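Local coordinates for aminotransferase, class V family protein (Trichomonas vaginalis, PDB 5F8V) that probably catalyses the pyridoxal-phosphate-dependent interconversion of O-phospho-L-serine and 2-oxoglutarate with 3-phosphooxypyruvate and L-glutamate, a step of serine biosynthesis, at residues K107-C112 and V120-V125; V134-R139 and P297-R302; P289-R294 and Q363-W368; F307-G312 and L318-K323. All coordinates share one frame; numbering follows the deposited sequence.

Overall arrangement
Along the chain, interaction 1 comes first, within the strand 95-98, helix 103-115, strand 121-124 unit at one margin of the large mixed sheet. Interaction 2 ties the loop after that edge strand to residues 297-302, just ahead of strand 304-307; its centre lies about 21 Å from that of interaction 1. Interactions 2 and 3 alternate in sequence and touch where Arg300 NE meets Asn293 OD1, 2.9 Å apart. Interaction 4 falls in sequence between the two segments of interaction 3. Their centres are about 11 Å apart, and Val292 O lies 3.0 Å from Phe308 N. Interaction 2 thus joins the large-sheet region to the C-terminal part, where interactions 3 and 4 tie loops to helices.

Interaction 1: K107-C112 and V120-V125; sequences KAFDEC and VTVNSV
With CG of Phe109 swung opposite the backbone N (chi1 166°), the ring leaves helix 103-115 toward strand 121-124, where Val122 directs CG1 at it, that branch likewise lying opposite its own backbone N. Val122 CG1 touches Phe109 CE2 at 3.7 Å. Val122 O lies at the ring edge, near its plane, and Ser124 covers one face: its CB stands 4.2 Å from the Phe109 ring centroid and 28° off the normal, a CH-pi contact. The other branch of Val122 serves the next helical turn, CG2 resting 4.1 Å from Cys112 SG. Helix and strand run nearly antiparallel, at 160°, their axes 9.0 Å apart at closest approach. They are the last two elements of a beta-alpha-beta unit begun by strand 95-98. Tyr98 of that strand also meets Phe109 and Cys112, while Asn123, pointing away from the helix, gives its ND2 to Lys143 O and Asp97 OD1. No hydrogen bond crosses between the two segments, so their cohesion comes from dispersion and CH-pi contact; the edge strand instead owes its hydrogen-bonded pairing to strand 95-98, and the helix covers it with carbon and sulfur.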
# COMPACT_ATOMS: atom_id res chain seq x y z
N LYS A 107 -14.16 -2.74 15.12
CA LYS A 107 -14.07 -2.79 13.65
C LYS A 107 -13.53 -4.14 13.15
O LYS A 107 -14.04 -4.68 12.17
CB LYS A 107 -13.20 -1.66 13.08
CG LYS A 107 -13.79 -0.24 13.10
CD LYS A 107 -15.25 -0.14 12.67
CE LYS A 107 -15.49 -0.55 11.22
NZ LYS A 107 -16.81 -1.23 11.05
N ALA A 108 -12.52 -4.67 13.82
CA ALA A 108 -11.95 -5.97 13.42
C ALA A 108 -12.98 -7.10 13.60
O ALA A 108 -13.16 -7.94 12.72
CB ALA A 108 -10.69 -6.26 14.21
N PHE A 109 -13.66 -7.07 14.75
CA PHE A 109 -14.76 -7.98 15.03
C PHE A 109 -15.84 -7.90 13.95
O PHE A 109 -16.28 -8.94 13.44
CB PHE A 109 -15.33 -7.70 16.42
CG PHE A 109 -16.67 -8.34 16.70
CD1 PHE A 109 -17.83 -7.58 16.71
CD2 PHE A 109 -16.76 -9.70 16.98
CE1 PHE A 109 -19.07 -8.16 17.00
CE2 PHE A 109 -17.99 -10.30 17.26
CZ PHE A 109 -19.14 -9.52 17.27
N ASP A 110 -16.24 -6.68 13.58
CA ASP A 110 -17.33 -6.49 12.61
C ASP A 110 -16.97 -7.00 11.21
O ASP A 110 -17.84 -7.51 10.50
CB ASP A 110 -17.73 -5.01 12.52
CG ASP A 110 -18.43 -4.49 13.77
OD1 ASP A 110 -19.02 -5.27 14.55
OD2 ASP A 110 -18.41 -3.26 13.98
N GLU A 111 -15.71 -6.86 10.81
CA GLU A 111 -15.28 -7.36 9.51
C GLU A 111 -15.32 -8.90 9.45
O GLU A 111 -15.79 -9.47 8.47
CB GLU A 111 -13.90 -6.80 9.12
CG GLU A 111 -13.23 -7.38 7.87
CD GLU A 111 -13.99 -7.13 6.57
OE1 GLU A 111 -15.12 -6.60 6.57
OE2 GLU A 111 -13.44 -7.49 5.51
N CYS A 112 -14.85 -9.55 10.51
CA CYS A 112 -14.95 -11.02 10.61
C CYS A 112 -16.42 -11.49 10.61
O CYS A 112 -16.77 -12.44 9.92
CB CYS A 112 -14.22 -11.53 11.85
SG CYS A 112 -14.01 -13.33 11.87
N VAL A 120 -18.60 -20.87 11.49
CA VAL A 120 -17.69 -20.25 12.45
C VAL A 120 -18.47 -19.27 13.31
O VAL A 120 -19.07 -18.32 12.79
CB VAL A 120 -16.51 -19.52 11.78
CG1 VAL A 120 -15.56 -18.96 12.82
CG2 VAL A 120 -15.75 -20.47 10.85
N THR A 121 -18.46 -19.50 14.62
CA THR A 121 -19.06 -18.59 15.59
C THR A 121 -18.11 -17.41 15.82
O THR A 121 -17.01 -17.61 16.33
CB THR A 121 -19.36 -19.31 16.93
OG1 THR A 121 -20.22 -20.44 16.69
CG2 THR A 121 -20.05 -18.38 17.92
N VAL A 122 -18.53 -16.21 15.43
CA VAL A 122 -17.75 -15.00 15.68
C VAL A 122 -18.24 -14.39 17.00
O VAL A 122 -19.26 -13.72 17.05
CB VAL A 122 -17.90 -13.98 14.53
CG1 VAL A 122 -16.96 -12.79 14.75
CG2 VAL A 122 -17.63 -14.65 13.19
N ASN A 123 -17.47 -14.64 18.06
CA ASN A 123 -17.90 -14.33 19.42
C ASN A 123 -17.22 -13.08 19.95
O ASN A 123 -15.99 -12.97 19.92
CB ASN A 123 -17.58 -15.52 20.32
CG ASN A 123 -18.07 -15.33 21.74
OD1 ASN A 123 -19.21 -14.92 21.96
ND2 ASN A 123 -17.21 -15.61 22.71
N SER A 124 -18.03 -12.13 20.42
CA SER A 124 -17.54 -10.99 21.19
C SER A 124 -17.43 -11.40 22.66
O SER A 124 -18.43 -11.75 23.28
CB SER A 124 -18.47 -9.79 21.04
OG SER A 124 -17.99 -8.69 21.78
N VAL A 125 -16.21 -11.34 23.20
CA VAL A 125 -15.83 -11.93 24.50
C VAL A 125 -16.44 -11.21 25.72
O VAL A 125 -16.82 -11.88 26.71
CB VAL A 125 -14.28 -11.98 24.63
CG1 VAL A 125 -13.81 -12.19 26.06
CG2 VAL A 125 -13.71 -13.07 23.74

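Interaction 2: V134-R139 and P297-R302; sequences VEVPAR and PEWRSR
Glu135 and Trp299 bring the two backbones to 5.9 Å between their CA atoms, although neither segment is a regular helix or strand. Glu135 is almost fully extended (phi -168°, psi 166°), which lays the chain from its CB to Val136 along the indole of Trp299. On the other side, Trp299 follows a short bend in which Arg300 N makes a weak bond back to Pro297 O.

The indole carries most of the contact. Its CG lies beside the backbone N and opposite the carbonyl carbon, sending the ring out toward 134-139. Val136 sits over one face: CB is 3.7 Å from the centroid of the Trp299 six-membered ring and only 7° off its normal, a well-centred CH-pi contact. The CG2 branch of Val136 reaches CE3 of Trp299 at 3.6 Å. Glu135 CB comes to 3.4 Å from Trp299 CD1, beyond the rim of the pyrrole part and tilted out of its plane, while Glu135 C lies over the same face as Val136. The opposite face is met near its rim by Glu298 CG, 3.5 Å above the ring plane of Trp299. Beyond its CB, Glu135 extends to a salt bridge with Lys296 NZ, and a backbone bond between Val134 and Lys296 runs alongside.

Val136 also packs on Ile162 and Phe164, and the Trp299 backbone is bonded to that of Glu163. The tryptophan of one loop packs against a valine and a glutamate of another, joining the connection between strands 121-124 and 148-154 of the aminotransferase sheet to the loop before strand 304-307.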
# COMPACT_ATOMS: atom_id res chain seq x y z
N VAL A 134 -14.14 3.02 30.48
CA VAL A 134 -13.12 3.53 31.41
C VAL A 134 -12.03 2.48 31.70
O VAL A 134 -11.08 2.77 32.43
CB VAL A 134 -13.75 4.00 32.75
CG1 VAL A 134 -14.87 5.01 32.48
CG2 VAL A 134 -14.25 2.84 33.60
N GLU A 135 -12.18 1.29 31.13
CA GLU A 135 -11.31 0.16 31.43
C GLU A 135 -11.52 -0.95 30.41
O GLU A 135 -12.49 -0.92 29.65
CB GLU A 135 -11.59 -0.37 32.86
CG GLU A 135 -13.03 -0.85 33.08
CD GLU A 135 -13.36 -1.23 34.53
OE1 GLU A 135 -12.43 -1.39 35.36
OE2 GLU A 135 -14.56 -1.38 34.83
N VAL A 136 -10.61 -1.91 30.39
CA VAL A 136 -10.85 -3.20 29.76
C VAL A 136 -11.72 -4.00 30.75
O VAL A 136 -11.39 -4.04 31.94
CB VAL A 136 -9.54 -3.96 29.48
CG1 VAL A 136 -9.81 -5.38 28.99
CG2 VAL A 136 -8.70 -3.18 28.48
N PRO A 137 -12.82 -4.63 30.27
CA PRO A 137 -13.65 -5.42 31.18
C PRO A 137 -12.85 -6.51 31.89
O PRO A 137 -11.90 -7.05 31.30
CB PRO A 137 -14.70 -6.04 30.25
CG PRO A 137 -14.80 -5.07 29.13
CD PRO A 137 -13.40 -4.59 28.91
N ALA A 138 -13.22 -6.79 33.13
CA ALA A 138 -12.46 -7.69 34.00
C ALA A 138 -12.34 -9.09 33.38
O ALA A 138 -13.30 -9.60 32.80
CB ALA A 138 -13.12 -7.78 35.37
N ARG A 139 -11.14 -9.67 33.49
CA ARG A 139 -10.80 -10.97 32.90
C ARG A 139 -11.83 -12.07 33.22
O ARG A 139 -12.19 -12.85 32.34
CB ARG A 139 -9.40 -11.40 33.35
CG ARG A 139 -8.92 -12.78 32.89
CD ARG A 139 -8.93 -12.90 31.38
NE ARG A 139 -8.58 -14.25 30.91
CZ ARG A 139 -9.44 -15.28 30.81
NH1 ARG A 139 -10.72 -15.16 31.16
NH2 ARG A 139 -8.99 -16.45 30.37
N PRO A 297 -6.08 4.46 35.76
CA PRO A 297 -4.63 4.59 35.57
C PRO A 297 -3.94 3.33 35.04
O PRO A 297 -3.01 3.43 34.23
CB PRO A 297 -4.10 4.97 36.97
CG PRO A 297 -5.19 4.58 37.91
CD PRO A 297 -6.47 4.75 37.16
N GLU A 298 -4.40 2.16 35.47
CA GLU A 298 -3.88 0.88 34.99
C GLU A 298 -4.15 0.60 33.50
O GLU A 298 -3.47 -0.23 32.90
CB GLU A 298 -4.37 -0.28 35.88
CG GLU A 298 -5.86 -0.61 35.78
CD GLU A 298 -6.73 0.02 36.86
OE1 GLU A 298 -7.77 -0.61 37.18
OE2 GLU A 298 -6.38 1.12 37.39
N TRP A 299 -5.15 1.28 32.91
CA TRP A 299 -5.47 1.15 31.48
C TRP A 299 -5.14 2.39 30.61
O TRP A 299 -5.43 2.40 29.41
CB TRP A 299 -6.96 0.83 31.33
CG TRP A 299 -7.37 -0.42 32.04
CD1 TRP A 299 -8.23 -0.51 33.10
CD2 TRP A 299 -6.95 -1.75 31.75
NE1 TRP A 299 -8.37 -1.82 33.49
CE2 TRP A 299 -7.60 -2.61 32.67
CE3 TRP A 299 -6.09 -2.31 30.80
CZ2 TRP A 299 -7.41 -4.00 32.68
CZ3 TRP A 299 -5.90 -3.71 30.79
CH2 TRP A 299 -6.56 -4.53 31.73
N ARG A 300 -4.51 3.42 31.18
CA ARG A 300 -4.23 4.64 30.43
C ARG A 300 -3.13 4.44 29.39
O ARG A 300 -2.04 3.97 29.70
CB ARG A 300 -3.86 5.80 31.36
CG ARG A 300 -5.08 6.50 31.93
CD ARG A 300 -4.70 7.64 32.86
NE ARG A 300 -5.82 8.57 33.08
CZ ARG A 300 -5.78 9.62 33.89
NH1 ARG A 300 -4.70 9.90 34.60
NH2 ARG A 300 -6.86 10.40 34.00
N SER A 301 -3.44 4.81 28.15
CA SER A 301 -2.50 4.74 27.04
C SER A 301 -1.35 5.72 27.21
O SER A 301 -1.55 6.85 27.66
CB SER A 301 -3.23 5.01 25.73
OG SER A 301 -2.36 5.03 24.62
N ARG A 302 -0.15 5.26 26.86
CA ARG A 302 1.02 6.13 26.76
C ARG A 302 1.01 6.89 25.44
O ARG A 302 1.70 7.89 25.33
CB ARG A 302 2.33 5.34 26.85
CG ARG A 302 2.53 4.55 28.15
CD ARG A 302 3.54 3.41 27.98
NE ARG A 302 3.17 2.58 26.84
CZ ARG A 302 3.89 2.39 25.73
NH1 ARG A 302 5.12 2.88 25.59
NH2 ARG A 302 3.37 1.64 24.75

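Interaction 3: P289-R294 and Q363-W368; sequences PNFVNR and QAMKEW
Phe291 and Trp368 meet at the close-packed heart of this contact, where Phe291 CZ lies 3.7 Å from Trp368 CD1. The two rings are inclined at 41°, an oblique pairing with the indole's five-membered ring. Met365 takes up another part of the phenyl: its CB is 4.0 Å from Phe291 CE2, and its carbonyl O approaches the same ring in plane at the edge. A bend at the last torsion of Met365 (chi3 62°) brings CE over one face of the phenyl. The sulfur stands above that ring, with SD 5.5 Å from the Phe291 centroid, a distant Met-aromatic contact.

The Asn290 side is looser and involves water. Asn290 CB meets Trp368 CD1 at the indole edge, and the amide plane is nearly perpendicular to the ring. A bridging water donates to Met365 O, 2.9 Å away, and to Trp368 O, while accepting only a weak bond from Asn290 ND2. It thereby satisfies two carbonyls at the helix end, where Trp368 is the first residue to leave helical geometry. The amide oxygen of Asn290 has a firmer partner in Phe371 N, near the C-terminus.

Around this core, Phe324 of helix 318-329 meets both rings, edge-to-face with Trp368, and Met365 reaches Ala284 and Ile285 of helix 267-286. The contact therefore packs the end of helix 355-367 against helices 267-286 and 318-329 and the loop that leads toward strand 304-307.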
# COMPACT_ATOMS: atom_id res chain seq x y z
N PRO A 289 -8.86 21.75 36.72
CA PRO A 289 -10.33 21.59 36.73
C PRO A 289 -11.03 21.73 35.36
O PRO A 289 -12.17 21.27 35.22
CB PRO A 289 -10.81 22.70 37.68
CG PRO A 289 -9.75 23.74 37.60
CD PRO A 289 -8.46 22.96 37.47
N ASN A 290 -10.37 22.33 34.37
CA ASN A 290 -10.97 22.47 33.03
C ASN A 290 -10.93 21.21 32.15
O ASN A 290 -11.60 21.18 31.11
CB ASN A 290 -10.30 23.62 32.29
CG ASN A 290 -10.52 24.95 32.99
OD1 ASN A 290 -11.66 25.40 33.12
ND2 ASN A 290 -9.44 25.57 33.46
N PHE A 291 -10.15 20.20 32.55
CA PHE A 291 -9.97 18.99 31.75
C PHE A 291 -10.16 17.72 32.60
O PHE A 291 -9.80 17.68 33.78
CB PHE A 291 -8.58 18.98 31.09
CG PHE A 291 -8.27 20.23 30.30
CD1 PHE A 291 -8.85 20.44 29.05
CD2 PHE A 291 -7.40 21.19 30.80
CE1 PHE A 291 -8.56 21.59 28.32
CE2 PHE A 291 -7.11 22.34 30.06
CZ PHE A 291 -7.69 22.54 28.83
N VAL A 292 -10.72 16.68 31.97
CA VAL A 292 -10.92 15.37 32.61
C VAL A 292 -10.59 14.23 31.65
O VAL A 292 -10.84 14.33 30.45
CB VAL A 292 -12.38 15.19 33.10
CG1 VAL A 292 -12.74 16.25 34.13
CG2 VAL A 292 -13.38 15.19 31.94
N ASN A 293 -10.04 13.15 32.20
CA ASN A 293 -9.88 11.88 31.50
C ASN A 293 -10.34 10.80 32.46
O ASN A 293 -9.90 10.77 33.61
CB ASN A 293 -8.41 11.66 31.09
CG ASN A 293 -8.12 10.21 30.66
OD1 ASN A 293 -8.16 9.29 31.48
ND2 ASN A 293 -7.78 10.02 29.39
N ARG A 294 -11.20 9.91 31.97
CA ARG A 294 -11.91 8.91 32.80
C ARG A 294 -11.21 7.55 32.89
O ARG A 294 -11.63 6.71 33.67
CB ARG A 294 -13.32 8.64 32.23
CG ARG A 294 -14.42 9.48 32.84
CD ARG A 294 -15.78 9.04 32.33
NE ARG A 294 -16.79 10.08 32.45
CZ ARG A 294 -18.03 10.01 31.96
NH1 ARG A 294 -18.44 8.93 31.29
NH2 ARG A 294 -18.86 11.03 32.12
N GLN A 363 1.92 23.77 28.75
CA GLN A 363 1.83 25.22 28.96
C GLN A 363 0.50 25.78 28.46
O GLN A 363 -0.12 26.59 29.15
CB GLN A 363 3.00 25.97 28.30
CG GLN A 363 4.33 25.82 29.02
CD GLN A 363 4.26 26.17 30.50
OE1 GLN A 363 4.42 25.30 31.36
NE2 GLN A 363 3.95 27.42 30.79
N ALA A 364 0.06 25.36 27.28
CA ALA A 364 -1.22 25.79 26.73
C ALA A 364 -2.37 25.42 27.67
O ALA A 364 -3.24 26.24 27.96
CB ALA A 364 -1.45 25.22 25.35
N MET A 365 -2.34 24.19 28.18
CA MET A 365 -3.38 23.69 29.07
C MET A 365 -3.40 24.46 30.40
O MET A 365 -4.47 24.72 30.94
CB MET A 365 -3.21 22.18 29.31
CG MET A 365 -3.48 21.36 28.06
SD MET A 365 -3.01 19.61 28.17
CE MET A 365 -4.09 19.09 29.50
N LYS A 366 -2.22 24.83 30.90
CA LYS A 366 -2.09 25.61 32.13
C LYS A 366 -2.56 27.06 31.93
O LYS A 366 -3.13 27.64 32.84
CB LYS A 366 -0.63 25.60 32.61
CG LYS A 366 -0.37 26.21 33.98
CD LYS A 366 -0.81 25.28 35.11
CE LYS A 366 -0.65 25.96 36.47
NZ LYS A 366 -1.20 25.12 37.57
N GLU A 367 -2.32 27.62 30.75
CA GLU A 367 -2.67 29.02 30.46
C GLU A 367 -4.10 29.24 29.96
O GLU A 367 -4.58 30.37 29.94
CB GLU A 367 -1.66 29.61 29.47
CG GLU A 367 -0.30 29.87 30.11
CD GLU A 367 0.86 29.86 29.13
OE1 GLU A 367 0.66 29.70 27.91
OE2 GLU A 367 2.01 30.03 29.61
N TRP A 368 -4.77 28.16 29.54
CA TRP A 368 -6.16 28.23 29.10
C TRP A 368 -7.01 28.92 30.19
O TRP A 368 -7.04 28.46 31.33
CB TRP A 368 -6.66 26.81 28.80
CG TRP A 368 -8.13 26.68 28.56
CD1 TRP A 368 -9.00 25.98 29.31
CD2 TRP A 368 -8.89 27.28 27.51
NE1 TRP A 368 -10.27 26.09 28.80
CE2 TRP A 368 -10.22 26.88 27.68
CE3 TRP A 368 -8.56 28.09 26.42
CZ2 TRP A 368 -11.25 27.28 26.81
CZ3 TRP A 368 -9.58 28.50 25.56
CH2 TRP A 368 -10.90 28.09 25.76
O HOH W 1 -6.43 26.05 32.56

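Interaction 4: F307-G312 and L318-K323; sequences FFRPDG and LDADAK
A buried salt bridge between Arg309 and Asp321 joins the turn after strand 304-307 to the first turns of helix 318-329, within an Arg309, Asp311, Asp321 network. The loop makes a type I beta turn from Arg309 to Gly312, closed by the bond of Gly312 N to Arg309 O. Arg309 NE donates to Asp321 OD1 over 2.8 Å with an N-H...O angle of 156°; the oxygen lies in the guanidinium plane, although the carboxylate as a whole is turned 38° from it. A kink in the arginine chain (chi3 -55°) presents NE, rather than the terminal nitrogens, to the helix. Of those, NH1 of Arg309 forms a salt bridge with Asp311 OD1, 2.8 Å away, though their hydrogen bond is poorly angled and weak, and NH2 bonds to Asn315 O. These three acceptors probably restrain rotation of the group. Asp321 OD2 in turn accepts from Gly344 N, so this aspartate ties the helix to both the turn and the loop leading into strand 345-348. Alongside the polar bond, Ala320 CB packs on Arg309 CD at 3.5 Å. A water completes the link, accepting from Arg309 N and donating to Asp321 OD1, 2.9 Å away.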
# COMPACT_ATOMS: atom_id res chain seq x y z
N PHE A 307 -8.91 13.70 26.32
CA PHE A 307 -9.38 14.47 27.45
C PHE A 307 -10.48 15.42 26.99
O PHE A 307 -10.59 15.74 25.81
CB PHE A 307 -8.24 15.21 28.18
CG PHE A 307 -7.46 16.16 27.32
CD1 PHE A 307 -6.44 15.71 26.49
CD2 PHE A 307 -7.68 17.54 27.40
CE1 PHE A 307 -5.69 16.59 25.73
CE2 PHE A 307 -6.94 18.43 26.63
CZ PHE A 307 -5.94 17.96 25.80
N PHE A 308 -11.31 15.83 27.93
CA PHE A 308 -12.54 16.53 27.62
C PHE A 308 -12.76 17.72 28.53
O PHE A 308 -12.15 17.84 29.59
CB PHE A 308 -13.72 15.58 27.77
CG PHE A 308 -13.69 14.43 26.81
CD1 PHE A 308 -14.37 14.49 25.61
CD2 PHE A 308 -12.97 13.28 27.12
CE1 PHE A 308 -14.34 13.43 24.72
CE2 PHE A 308 -12.92 12.22 26.23
CZ PHE A 308 -13.61 12.30 25.02
N ARG A 309 -13.67 18.59 28.10
CA ARG A 309 -14.27 19.58 28.99
C ARG A 309 -14.87 18.80 30.16
O ARG A 309 -15.20 17.62 29.99
CB ARG A 309 -15.39 20.35 28.28
CG ARG A 309 -14.93 21.27 27.17
CD ARG A 309 -16.08 21.87 26.37
NE ARG A 309 -16.96 20.83 25.82
CZ ARG A 309 -18.13 20.43 26.35
NH1 ARG A 309 -18.62 20.99 27.45
NH2 ARG A 309 -18.80 19.45 25.76
N PRO A 310 -15.03 19.43 31.34
CA PRO A 310 -15.47 18.71 32.55
C PRO A 310 -16.68 17.77 32.40
O PRO A 310 -16.72 16.70 33.03
CB PRO A 310 -15.78 19.84 33.53
CG PRO A 310 -14.89 20.95 33.11
CD PRO A 310 -14.90 20.88 31.61
N ASP A 311 -17.64 18.15 31.55
CA ASP A 311 -18.83 17.34 31.26
C ASP A 311 -18.86 16.81 29.82
O ASP A 311 -19.92 16.44 29.31
CB ASP A 311 -20.11 18.16 31.57
CG ASP A 311 -20.15 19.52 30.86
OD1 ASP A 311 -19.51 19.68 29.80
OD2 ASP A 311 -20.84 20.44 31.38
N GLY A 312 -17.69 16.73 29.19
CA GLY A 312 -17.61 16.47 27.75
C GLY A 312 -17.85 15.03 27.29
O GLY A 312 -18.06 14.80 26.10
N LEU A 318 -19.49 21.06 20.39
CA LEU A 318 -18.38 21.22 19.45
C LEU A 318 -17.88 22.66 19.39
O LEU A 318 -16.71 22.89 19.06
CB LEU A 318 -18.78 20.74 18.04
CG LEU A 318 -18.95 19.22 17.85
CD1 LEU A 318 -20.29 18.72 18.36
CD2 LEU A 318 -18.77 18.86 16.38
N ASP A 319 -18.76 23.61 19.69
CA ASP A 319 -18.38 25.03 19.76
C ASP A 319 -17.46 25.31 20.94
O ASP A 319 -16.47 26.01 20.78
CB ASP A 319 -19.63 25.92 19.86
CG ASP A 319 -20.48 25.88 18.60
OD1 ASP A 319 -19.92 26.00 17.50
OD2 ASP A 319 -21.71 25.75 18.73
N ALA A 320 -17.80 24.76 22.11
CA ALA A 320 -16.95 24.89 23.30
C ALA A 320 -15.61 24.16 23.13
O ALA A 320 -14.57 24.68 23.55
CB ALA A 320 -17.67 24.38 24.54
N ASP A 321 -15.65 22.97 22.53
CA ASP A 321 -14.43 22.25 22.13
C ASP A 321 -13.57 23.11 21.19
O ASP A 321 -12.36 23.23 21.38
CB ASP A 321 -14.77 20.95 21.38
CG ASP A 321 -15.37 19.87 22.27
OD1 ASP A 321 -15.53 20.04 23.50
OD2 ASP A 321 -15.68 18.80 21.70
N ALA A 322 -14.21 23.71 20.18
CA ALA A 322 -13.52 24.51 19.17
C ALA A 322 -12.69 25.66 19.76
O ALA A 322 -11.67 26.02 19.18
CB ALA A 322 -14.50 25.05 18.13
N LYS A 323 -13.12 26.22 20.89
CA LYS A 323 -12.39 27.32 21.55
C LYS A 323 -11.00 26.90 22.03
O LYS A 323 -10.02 27.59 21.74
CB LYS A 323 -13.19 27.90 22.72
CG LYS A 323 -14.34 28.81 22.33
CD LYS A 323 -15.11 29.23 23.57
CE LYS A 323 -16.04 30.41 23.30
NZ LYS A 323 -17.06 30.08 22.26
O HOH W 2 -15.02 17.92 25.38